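General negative regulator of transcription subunit 2 (Saccharomyces cerevisiae, PDB 4BY6) serves as a core subunit of the CCR4-NOT complex, is needed for its integrity, and takes part in transcriptional regulation and mRNA deadenylation. Local coordinates at residues 107-112 with 133-138; 168-173 with 181-186. All coordinates share one frame; numbering follows the deposited sequence.

Interaction 1 (107-112 with 133-138); sequences FQDETL and RKRNWR
The carbonyl oxygen of Phe107, just ahead of helix 109-118, is gripped end-on by the guanidinium of Arg135: NH1 stands 2.9 Å and NH2 3.0 Å from Phe107 O, which lies in the guanidinium plane between the two nitrogens. The Phe107 ring meets aromatic side chains of another protein's chain. Gln108 follows as the N-cap, its backbone carbonyl taking the N-H of Leu112. Asp109, in the first turn, holds out both carboxylate oxygens. Asp109 OD1 receives Arg135 NH1 at 3.0 Å in a nearly straight salt bridge (166°), met on its anti side and somewhat out of the carboxylate plane. Asp109 OD2 accepts a weak bond from Trp137 NE1, 3.3 Å away at the edge of the indole. Carboxylate and indole planes stand almost perpendicular, at 83°. Leu112, one turn on, lays CD1 over one guanidinium face, 3.5 Å from Arg135 NH1. Arg135 spans the gap because its chain runs fully extended from CG to NE; its NE also pairs with Glu131, so acidic groups flank the cation. A leucine in its place would probably leave the Phe107 carbonyl without its double donor and Asp109 without its ionic mate. The second segment closes helix 123-134 with a Schellman motif in which Asn136 has positive phi. Trp137 then packs on Leu132, Phe113 and Trp146, between the two helices and strand 145-149.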
loop_
_atom_site.group_PDB
_atom_site.type_symbol
_atom_site.label_atom_id
_atom_site.label_comp_id
_atom_site.label_asym_id
_atom_site.label_seq_id
_atom_site.Cartn_x
_atom_site.Cartn_y
_atom_site.Cartn_z
ATOM N N PHE E 107 -11.274 -32.121 21.203
ATOM C CA PHE E 107 -11.357 -30.697 20.915
ATOM C C PHE E 107 -12.508 -30.029 21.656
ATOM O O PHE E 107 -13.534 -30.662 21.927
ATOM C CB PHE E 107 -11.521 -30.472 19.413
ATOM C CG PHE E 107 -10.437 -31.086 18.587
ATOM C CD1 PHE E 107 -9.129 -31.144 19.064
ATOM C CD2 PHE E 107 -10.707 -31.583 17.315
ATOM C CE1 PHE E 107 -8.113 -31.700 18.283
ATOM C CE2 PHE E 107 -9.692 -32.138 16.531
ATOM C CZ PHE E 107 -8.403 -32.191 17.016
ATOM N N GLN E 108 -12.346 -28.748 21.975
ATOM C CA GLN E 108 -13.442 -27.998 22.566
ATOM C C GLN E 108 -14.507 -27.577 21.530
ATOM O O GLN E 108 -14.235 -27.509 20.316
ATOM C CB GLN E 108 -12.884 -26.783 23.281
ATOM C CG GLN E 108 -11.812 -27.146 24.274
ATOM C CD GLN E 108 -11.398 -25.958 25.099
ATOM O OE1 GLN E 108 -12.134 -24.969 25.196
ATOM N NE2 GLN E 108 -10.208 -26.023 25.676
ATOM N N ASP E 109 -15.699 -27.245 22.024
ATOM C CA ASP E 109 -16.817 -26.894 21.151
ATOM C C ASP E 109 -16.381 -25.892 20.081
ATOM O O ASP E 109 -16.615 -26.117 18.885
ATOM C CB ASP E 109 -17.988 -26.291 21.954
ATOM C CG ASP E 109 -18.655 -27.281 22.917
ATOM O OD1 ASP E 109 -18.415 -28.514 22.828
ATOM O OD2 ASP E 109 -19.416 -26.794 23.796
ATOM N N GLU E 110 -15.740 -24.801 20.505
ATOM C CA GLU E 110 -15.326 -23.766 19.559
ATOM C C GLU E 110 -14.448 -24.334 18.462
ATOM O O GLU E 110 -14.654 -24.021 17.288
ATOM C CB GLU E 110 -14.585 -22.634 20.249
ATOM C CG GLU E 110 -15.444 -21.479 20.632
ATOM C CD GLU E 110 -15.758 -21.498 22.089
ATOM O OE1 GLU E 110 -15.836 -22.624 22.651
ATOM O OE2 GLU E 110 -15.912 -20.396 22.669
ATOM N N THR E 111 -13.490 -25.187 18.820
ATOM C CA THR E 111 -12.637 -25.771 17.784
ATOM C C THR E 111 -13.440 -26.577 16.753
ATOM O O THR E 111 -13.185 -26.468 15.541
ATOM C CB THR E 111 -11.540 -26.628 18.418
ATOM O OG1 THR E 111 -10.651 -25.746 19.108
ATOM C CG2 THR E 111 -10.737 -27.403 17.360
ATOM N N LEU E 112 -14.444 -27.323 17.224
ATOM C CA LEU E 112 -15.341 -28.067 16.337
ATOM C C LEU E 112 -16.145 -27.111 15.424
ATOM O O LEU E 112 -16.321 -27.376 14.214
ATOM C CB LEU E 112 -16.303 -28.924 17.151
ATOM C CG LEU E 112 -15.760 -29.902 18.188
ATOM C CD1 LEU E 112 -16.925 -30.480 18.973
ATOM C CD2 LEU E 112 -14.965 -30.994 17.515
ATOM N N ARG E 133 -23.319 -32.829 17.891
ATOM C CA ARG E 133 -24.612 -33.449 18.091
ATOM C C ARG E 133 -24.599 -34.217 19.426
ATOM O O ARG E 133 -25.534 -34.106 20.224
ATOM C CB ARG E 133 -24.947 -34.361 16.901
ATOM C CG ARG E 133 -26.407 -34.712 16.789
ATOM C CD ARG E 133 -27.182 -33.552 16.241
ATOM N NE ARG E 133 -28.616 -33.742 16.429
ATOM C CZ ARG E 133 -29.260 -33.417 17.550
ATOM N NH1 ARG E 133 -28.592 -32.921 18.588
ATOM N NH2 ARG E 133 -30.572 -33.589 17.645
ATOM N N LYS E 134 -23.505 -34.940 19.683
ATOM C CA LYS E 134 -23.337 -35.716 20.911
ATOM C C LYS E 134 -23.293 -34.858 22.180
ATOM O O LYS E 134 -23.729 -35.288 23.247
ATOM C CB LYS E 134 -22.068 -36.553 20.808
ATOM C CG LYS E 134 -21.563 -37.075 22.122
ATOM C CD LYS E 134 -20.438 -38.036 21.911
ATOM C CE LYS E 134 -19.751 -38.385 23.218
ATOM N NZ LYS E 134 -18.991 -39.651 23.008
ATOM N N ARG E 135 -22.755 -33.652 22.063
ATOM C CA ARG E 135 -22.680 -32.713 23.181
ATOM C C ARG E 135 -23.948 -31.880 23.317
ATOM O O ARG E 135 -23.951 -30.814 23.961
ATOM C CB ARG E 135 -21.487 -31.796 23.008
ATOM C CG ARG E 135 -20.211 -32.555 22.930
ATOM C CD ARG E 135 -19.052 -31.652 22.624
ATOM N NE ARG E 135 -17.865 -32.463 22.400
ATOM C CZ ARG E 135 -16.636 -31.979 22.330
ATOM N NH1 ARG E 135 -16.433 -30.670 22.458
ATOM N NH2 ARG E 135 -15.618 -32.803 22.122
ATOM N N ASN E 136 -25.015 -32.375 22.697
ATOM C CA ASN E 136 -26.338 -31.769 22.791
ATOM C C ASN E 136 -26.444 -30.367 22.131
ATOM O O ASN E 136 -27.228 -29.523 22.563
ATOM C CB ASN E 136 -26.786 -31.717 24.250
ATOM C CG ASN E 136 -28.276 -31.610 24.373
ATOM O OD1 ASN E 136 -29.008 -32.124 23.522
ATOM N ND2 ASN E 136 -28.750 -30.917 25.412
ATOM N N TRP E 137 -25.647 -30.129 21.089
ATOM C CA TRP E 137 -25.859 -28.990 20.207
ATOM C C TRP E 137 -26.773 -29.442 19.087
ATOM O O TRP E 137 -26.678 -30.572 18.626
ATOM C CB TRP E 137 -24.539 -28.475 19.619
ATOM C CG TRP E 137 -23.728 -27.709 20.572
ATOM C CD1 TRP E 137 -22.787 -28.206 21.434
ATOM C CD2 TRP E 137 -23.755 -26.297 20.775
ATOM N NE1 TRP E 137 -22.235 -27.187 22.162
ATOM C CE2 TRP E 137 -22.809 -26.001 21.779
ATOM C CE3 TRP E 137 -24.487 -25.250 20.207
ATOM C CZ2 TRP E 137 -22.574 -24.696 22.226
ATOM C CZ3 TRP E 137 -24.257 -23.960 20.653
ATOM C CH2 TRP E 137 -23.303 -23.692 21.654
ATOM N N ARG E 138 -27.643 -28.563 18.631
ATOM C CA ARG E 138 -28.462 -28.861 17.473
ATOM C C ARG E 138 -28.170 -27.835 16.376
ATOM O O ARG E 138 -27.911 -26.662 16.658
ATOM C CB ARG E 138 -29.940 -28.865 17.850
ATOM C CG ARG E 138 -30.417 -30.124 18.554
ATOM C CD ARG E 138 -31.123 -29.747 19.874
ATOM N NE ARG E 138 -32.598 -29.772 19.874
ATOM C CZ ARG E 138 -33.349 -29.288 20.869
ATOM N NH1 ARG E 138 -32.763 -28.730 21.926
ATOM N NH2 ARG E 138 -34.683 -29.347 20.812
#

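Interaction 2 (168-173 with 181-186); sequences YVFFDP and RDFLLF
The ring of Phe170 is the hub of this contact: over one of its faces lies the side chain of Arg181, with NE 3.6 Å from Phe170 CD1, and Phe170 CZ points at the face of Phe183. The arginine forms a cation-pi pair, CZ standing 5.0 Å from the Phe170 ring centroid, yet its guanidinium is turned 81° from the ring, so that it presents an edge and does not lie flat. A bend at chi3 (-54°) turns NE over the ring. The Phe170-Phe183 pair is T-shaped, centroids 5.1 Å apart, with Phe170 CZ above the centre of the Phe183 ring. Tyr168 is met differently: Phe183 O and Arg181 O lie at its ring edge near the plane, and Phe183 CB touches Tyr168 CD2 at 3.7 Å. Leu185 CD2 reaches the phenol end, 3.8 Å from Tyr168 OH, whose hydrogen-bond partner is Glu164.

Beneath the side chains, Tyr168 and Arg181 make an antiparallel hydrogen-bonded pair, closed by Tyr168 N to Arg181 O and Arg181 N to Tyr168 O, each 2.9 Å. The short strand segments are turned 99° to one another, which shows how strongly this hairpin of strands 163-172 and 177-186 coils. Tyr168, Phe170, Arg181, Phe183 and Leu185 meet within the curl, and Leu147 of strand 145-149 adds to the packing of Tyr168 and Phe170. Only one reciprocal backbone pair joins these two segments; beyond it they are held by aromatic and apolar contacts and by the arginine over Phe170. The pi cloud of Phe170 probably gives the charge of Arg181 a modest stabilisation, since the guanidinium stands edge-on and the residue is exposed.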
loop_
_atom_site.group_PDB
_atom_site.type_symbol
_atom_site.label_atom_id
_atom_site.label_comp_id
_atom_site.label_asym_id
_atom_site.label_seq_id
_atom_site.Cartn_x
_atom_site.Cartn_y
_atom_site.Cartn_z
ATOM N N TYR E 168 -32.147 -20.499 24.607
ATOM C CA TYR E 168 -31.091 -21.192 23.891
ATOM C C TYR E 168 -29.852 -20.338 23.845
ATOM O O TYR E 168 -29.904 -19.138 24.079
ATOM C CB TYR E 168 -31.538 -21.540 22.466
ATOM C CG TYR E 168 -32.813 -22.331 22.435
ATOM C CD1 TYR E 168 -32.793 -23.719 22.513
ATOM C CD2 TYR E 168 -34.041 -21.697 22.369
ATOM C CE1 TYR E 168 -33.970 -24.454 22.504
ATOM C CE2 TYR E 168 -35.214 -22.419 22.372
ATOM C CZ TYR E 168 -35.173 -23.796 22.433
ATOM O OH TYR E 168 -36.346 -24.519 22.421
ATOM N N VAL E 169 -28.739 -20.977 23.532
ATOM C CA VAL E 169 -27.458 -20.328 23.354
ATOM C C VAL E 169 -27.060 -20.634 21.928
ATOM O O VAL E 169 -26.905 -21.808 21.576
ATOM C CB VAL E 169 -26.390 -20.850 24.363
ATOM C CG1 VAL E 169 -25.076 -20.135 24.189
ATOM C CG2 VAL E 169 -26.870 -20.681 25.751
ATOM N N PHE E 170 -26.969 -19.587 21.105
ATOM C CA PHE E 170 -26.557 -19.686 19.699
ATOM C C PHE E 170 -25.063 -19.399 19.522
ATOM O O PHE E 170 -24.528 -18.484 20.147
ATOM C CB PHE E 170 -27.341 -18.698 18.847
ATOM C CG PHE E 170 -28.783 -19.049 18.643
ATOM C CD1 PHE E 170 -29.730 -18.780 19.616
ATOM C CD2 PHE E 170 -29.201 -19.606 17.445
ATOM C CE1 PHE E 170 -31.081 -19.094 19.400
ATOM C CE2 PHE E 170 -30.536 -19.915 17.230
ATOM C CZ PHE E 170 -31.476 -19.664 18.206
ATOM N N PHE E 171 -24.372 -20.134 18.659
ATOM C CA PHE E 171 -22.991 -19.738 18.408
ATOM C C PHE E 171 -22.899 -18.880 17.155
ATOM O O PHE E 171 -23.363 -19.272 16.085
ATOM C CB PHE E 171 -22.054 -20.954 18.306
ATOM C CG PHE E 171 -20.613 -20.575 18.086
ATOM C CD1 PHE E 171 -19.857 -20.029 19.123
ATOM C CD2 PHE E 171 -20.016 -20.737 16.837
ATOM C CE1 PHE E 171 -18.525 -19.653 18.917
ATOM C CE2 PHE E 171 -18.683 -20.376 16.631
ATOM C CZ PHE E 171 -17.935 -19.829 17.676
ATOM N N ASP E 172 -22.276 -17.718 17.322
ATOM C CA ASP E 172 -22.044 -16.733 16.269
ATOM C C ASP E 172 -20.579 -16.780 15.859
ATOM O O ASP E 172 -19.713 -16.252 16.564
ATOM C CB ASP E 172 -22.420 -15.331 16.780
ATOM C CG ASP E 172 -22.301 -14.228 15.717
ATOM O OD1 ASP E 172 -21.682 -14.425 14.637
ATOM O OD2 ASP E 172 -22.834 -13.129 15.999
ATOM N N PRO E 173 -20.307 -17.371 14.687
ATOM C CA PRO E 173 -18.947 -17.622 14.181
ATOM C C PRO E 173 -18.248 -16.344 13.715
ATOM O O PRO E 173 -17.030 -16.360 13.543
ATOM C CB PRO E 173 -19.173 -18.565 12.989
ATOM C CG PRO E 173 -20.683 -18.865 12.969
ATOM C CD PRO E 173 -21.342 -17.742 13.708
ATOM N N ARG E 181 -30.642 -16.373 23.845
ATOM C CA ARG E 181 -31.813 -15.886 23.131
ATOM C C ARG E 181 -33.080 -16.673 23.513
ATOM O O ARG E 181 -33.052 -17.906 23.596
ATOM C CB ARG E 181 -31.561 -16.009 21.640
ATOM C CG ARG E 181 -32.487 -15.249 20.780
ATOM C CD ARG E 181 -32.272 -15.621 19.333
ATOM N NE ARG E 181 -30.890 -15.478 18.874
ATOM C CZ ARG E 181 -30.380 -14.358 18.375
ATOM N NH1 ARG E 181 -31.139 -13.267 18.314
ATOM N NH2 ARG E 181 -29.115 -14.331 17.953
ATOM N N ASP E 182 -34.183 -15.968 23.751
ATOM C CA ASP E 182 -35.481 -16.628 23.883
ATOM C C ASP E 182 -36.001 -16.843 22.477
ATOM O O ASP E 182 -35.957 -15.946 21.640
ATOM C CB ASP E 182 -36.470 -15.805 24.698
ATOM C CG ASP E 182 -36.100 -15.751 26.164
ATOM O OD1 ASP E 182 -36.090 -16.818 26.818
ATOM O OD2 ASP E 182 -35.838 -14.639 26.668
ATOM N N PHE E 183 -36.434 -18.050 22.177
ATOM C CA PHE E 183 -36.619 -18.367 20.782
ATOM C C PHE E 183 -37.774 -19.326 20.584
ATOM O O PHE E 183 -37.989 -20.242 21.409
ATOM C CB PHE E 183 -35.331 -18.948 20.231
ATOM C CG PHE E 183 -35.227 -18.916 18.749
ATOM C CD1 PHE E 183 -34.755 -17.794 18.097
ATOM C CD2 PHE E 183 -35.565 -20.024 17.999
ATOM C CE1 PHE E 183 -34.640 -17.775 16.724
ATOM C CE2 PHE E 183 -35.437 -20.014 16.641
ATOM C CZ PHE E 183 -34.988 -18.890 15.998
ATOM N N LEU E 184 -38.529 -19.089 19.508
ATOM C CA LEU E 184 -39.547 -20.022 19.057
ATOM C C LEU E 184 -38.918 -20.880 17.986
ATOM O O LEU E 184 -38.639 -20.427 16.895
ATOM C CB LEU E 184 -40.784 -19.310 18.527
ATOM C CG LEU E 184 -41.794 -20.294 17.940
ATOM C CD1 LEU E 184 -42.455 -21.082 19.051
ATOM C CD2 LEU E 184 -42.825 -19.570 17.144
ATOM N N LEU E 185 -38.692 -22.132 18.331
ATOM C CA LEU E 185 -37.890 -23.049 17.544
ATOM C C LEU E 185 -38.731 -24.130 16.893
ATOM O O LEU E 185 -39.458 -24.855 17.582
ATOM C CB LEU E 185 -36.859 -23.697 18.453
ATOM C CG LEU E 185 -36.095 -24.820 17.794
ATOM C CD1 LEU E 185 -35.243 -24.229 16.674
ATOM C CD2 LEU E 185 -35.267 -25.481 18.863
ATOM N N PHE E 186 -38.607 -24.264 15.580
ATOM C CA PHE E 186 -39.370 -25.261 14.846
ATOM C C PHE E 186 -38.549 -26.503 14.604
ATOM O O PHE E 186 -37.445 -26.409 14.078
ATOM C CB PHE E 186 -39.861 -24.689 13.518
ATOM C CG PHE E 186 -41.088 -23.854 13.653
ATOM C CD1 PHE E 186 -41.000 -22.509 13.990
ATOM C CD2 PHE E 186 -42.347 -24.419 13.484
ATOM C CE1 PHE E 186 -42.153 -21.736 14.131
ATOM C CE2 PHE E 186 -43.492 -23.653 13.630
ATOM C CZ PHE E 186 -43.389 -22.309 13.953
#

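In the fold
Interaction 1 closes before interaction 2 opens along the chain, and their centres lie about 15 Å apart within the NOT2/NOT3/NOT5 C-terminal family region. The 107-112 with 133-138 contact ties the start of helix 109-118 to the exit of helix 123-134, where the chain passes into strand 138-140. The other contact belongs to the closing hairpin of the curled antiparallel sheet. They touch directly: Trp137 CZ3 lies 3.5 Å from Val169 O, and Glu110 CG packs on Phe171 CE1. Phe113 of helix 109-118 bridges further, meeting both Trp137 and Phe171. Helices and sheet thus form one continuous body, with a chain of another protein in reach at the start of helix 109-118, and packing on Pro173 after strand 163-172.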